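Long-range contact in mRNA interferase toxin RelE (PDB 4FXH), which cleaves mRNA codon-specifically in the ribosomal A site as the toxin of a type II toxin-antitoxin pair, shutting down translation during amino acid starvation: residues Lys13-Leu18 with Ile76-Ala81. The protein carries 1 engineered substitution. Numbering follows the deposited sequence.
Engineered in segment 76-81: A81 (natural residue Arg).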
loop_
_atom_site.group_PDB
_atom_site.type_symbol
_atom_site.label_atom_id
_atom_site.label_comp_id
_atom_site.label_asym_id
_atom_site.label_seq_id
_atom_site.Cartn_x
_atom_site.Cartn_y
_atom_site.Cartn_z
ATOM N N LYS A 13 -7.318 -1.219 -9.076
ATOM C CA LYS A 13 -6.851 -0.923 -10.422
ATOM C C LYS A 13 -5.355 -0.590 -10.423
ATOM O O LYS A 13 -4.621 -1.028 -11.309
ATOM C CB LYS A 13 -7.652 0.226 -11.036
ATOM C CG LYS A 13 -9.116 -0.095 -11.296
ATOM C CD LYS A 13 -9.272 -1.322 -12.182
ATOM C CE LYS A 13 -10.450 -1.161 -13.132
ATOM N NZ LYS A 13 -10.681 -2.390 -13.942
ATOM N N GLU A 14 -4.912 0.185 -9.432
ATOM C CA GLU A 14 -3.492 0.506 -9.275
ATOM C C GLU A 14 -2.680 -0.760 -9.029
ATOM O O GLU A 14 -1.565 -0.912 -9.535
ATOM C CB GLU A 14 -3.278 1.491 -8.116
ATOM C CG GLU A 14 -3.810 2.894 -8.383
ATOM C CD GLU A 14 -3.703 3.824 -7.182
ATOM O OE1 GLU A 14 -3.718 5.057 -7.386
ATOM O OE2 GLU A 14 -3.616 3.332 -6.038
ATOM N N TRP A 15 -3.262 -1.664 -8.249
ATOM C CA TRP A 15 -2.617 -2.906 -7.851
ATOM C C TRP A 15 -2.358 -3.815 -9.051
ATOM O O TRP A 15 -1.341 -4.507 -9.107
ATOM C CB TRP A 15 -3.490 -3.616 -6.816
ATOM C CG TRP A 15 -2.928 -4.888 -6.281
ATOM C CD1 TRP A 15 -3.000 -6.123 -6.859
ATOM C CD2 TRP A 15 -2.228 -5.067 -5.041
ATOM N NE1 TRP A 15 -2.379 -7.054 -6.062
ATOM C CE2 TRP A 15 -1.901 -6.430 -4.942
ATOM C CE3 TRP A 15 -1.847 -4.197 -4.013
ATOM C CZ2 TRP A 15 -1.204 -6.952 -3.850
ATOM C CZ3 TRP A 15 -1.155 -4.719 -2.930
ATOM C CH2 TRP A 15 -0.840 -6.082 -2.858
ATOM N N ARG A 16 -3.276 -3.798 -10.014
ATOM C CA ARG A 16 -3.170 -4.647 -11.198
ATOM C C ARG A 16 -2.162 -4.118 -12.217
ATOM O O ARG A 16 -2.082 -4.625 -13.335
ATOM C CB ARG A 16 -4.539 -4.813 -11.865
ATOM C CG ARG A 16 -5.567 -5.568 -11.032
ATOM C CD ARG A 16 -6.866 -5.742 -11.806
ATOM N NE ARG A 16 -7.866 -6.507 -11.064
ATOM C CZ ARG A 16 -9.141 -6.148 -10.947
ATOM N NH1 ARG A 16 -9.573 -5.033 -11.521
ATOM N NH2 ARG A 16 -9.986 -6.902 -10.256
ATOM N N LYS A 17 -1.398 -3.096 -11.837
ATOM C CA LYS A 17 -0.417 -2.507 -12.745
ATOM C C LYS A 17 0.950 -2.311 -12.089
ATOM O O LYS A 17 1.821 -1.647 -12.650
ATOM C CB LYS A 17 -0.923 -1.170 -13.299
ATOM C CG LYS A 17 -2.414 -1.140 -13.597
ATOM C CD LYS A 17 -2.783 -0.011 -14.537
ATOM C CE LYS A 17 -2.326 -0.320 -15.948
ATOM N NZ LYS A 17 -2.852 -1.627 -16.433
ATOM N N LEU A 18 1.137 -2.890 -10.907
ATOM C CA LEU A 18 2.408 -2.770 -10.200
ATOM C C LEU A 18 3.451 -3.729 -10.758
ATOM O O LEU A 18 4.651 -3.453 -10.717
ATOM C CB LEU A 18 2.229 -3.042 -8.708
ATOM C CG LEU A 18 1.294 -2.127 -7.921
ATOM C CD1 LEU A 18 1.586 -2.296 -6.447
ATOM C CD2 LEU A 18 1.442 -0.672 -8.347
ATOM N N ILE A 76 -6.345 1.935 0.297
ATOM C CA ILE A 76 -6.893 3.068 -0.430
ATOM C C ILE A 76 -5.990 3.556 -1.566
ATOM O O ILE A 76 -6.473 3.971 -2.623
ATOM C CB ILE A 76 -7.269 4.219 0.538
ATOM C CG1 ILE A 76 -8.201 5.208 -0.149
ATOM C CG2 ILE A 76 -6.030 4.914 1.110
ATOM C CD1 ILE A 76 -9.056 5.970 0.814
ATOM N N SER A 77 -4.683 3.480 -1.355
ATOM C CA SER A 77 -3.730 3.958 -2.340
ATOM C C SER A 77 -2.497 3.069 -2.340
ATOM O O SER A 77 -1.976 2.712 -1.285
ATOM C CB SER A 77 -3.340 5.408 -2.042
ATOM O OG SER A 77 -2.644 5.987 -3.131
ATOM N N VAL A 78 -2.043 2.703 -3.532
ATOM C CA VAL A 78 -0.834 1.910 -3.677
ATOM C C VAL A 78 -0.076 2.366 -4.919
ATOM O O VAL A 78 -0.668 2.547 -5.983
ATOM C CB VAL A 78 -1.155 0.401 -3.743
ATOM C CG1 VAL A 78 -2.173 0.109 -4.841
ATOM C CG2 VAL A 78 0.111 -0.407 -3.939
ATOM N N GLY A 79 1.228 2.581 -4.779
ATOM C CA GLY A 79 2.015 3.087 -5.889
ATOM C C GLY A 79 3.517 3.068 -5.688
ATOM O O GLY A 79 4.089 2.058 -5.285
ATOM N N LYS A 80 4.154 4.202 -5.970
ATOM C CA LYS A 80 5.610 4.285 -5.997
ATOM C C LYS A 80 6.093 5.644 -5.483
ATOM O O LYS A 80 5.341 6.619 -5.492
ATOM C CB LYS A 80 6.104 4.033 -7.427
ATOM C CG LYS A 80 7.612 3.916 -7.592
ATOM C CD LYS A 80 7.965 3.049 -8.791
ATOM C CE LYS A 80 8.577 1.723 -8.352
ATOM N NZ LYS A 80 7.758 0.996 -7.335
ATOM N N ALA A 81 7.343 5.697 -5.029
ATOM C CA ALA A 81 7.939 6.928 -4.514
ATOM C C ALA A 81 7.959 8.056 -5.546
ATOM O O ALA A 81 7.543 9.178 -5.257
ATOM C CB ALA A 81 9.347 6.661 -3.996
HETATM O O HOH W 1 -1.718 6.467 -5.744
#
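The carboxylate of E14 and the indole of W15 flank V78 where strand 72-78 runs out. V78 CG2 approaches the six-membered ring of W15 obliquely, 4.3 Å from CE3, while F7 packs against the same indole edge-to-face. The E14 carboxylate takes the backbone N-H of V78 on OE2, at 3.0 Å from V78 N and almost straight (174°), the nitrogen lying nearly on the line of the CD-OE2 bond. Its other oxygen, OE1, accepts a hydrogen bond from a water 2.9 Å away, which is also hydrogen-bonded to S77 OG at 2.8 Å. The two oxygens thus hold adjacent points of the strand, one directly and one through water, which should fix the rotation of the carboxylate. The E14 chain is extended beyond CG (chi2 175°) and spans the gap from the helix. The direct bond brings E14 OE2 within 3.1 Å of V78 O, an acceptor-acceptor approach that probably costs part of what the bond gains. V78 divides its methyls: CG1 lies 3.7 Å from E14 CB, and CG2, anti to the backbone N, meets L18 CD1 at 3.5 Å. Beyond V78 the chain leads through G79 to A81, engineered in place of the natural arginine, a position inferred to be the proton donor. The contact ties the end of helix 9-15 and the turn after it to the end of strand 72-78, which bulges at I76 and S77 opposite V63 of strand 62-67. L26 of helix 22-33 touches W15, L18 and V78, and L62 of strand 62-67 touches W15 and V78.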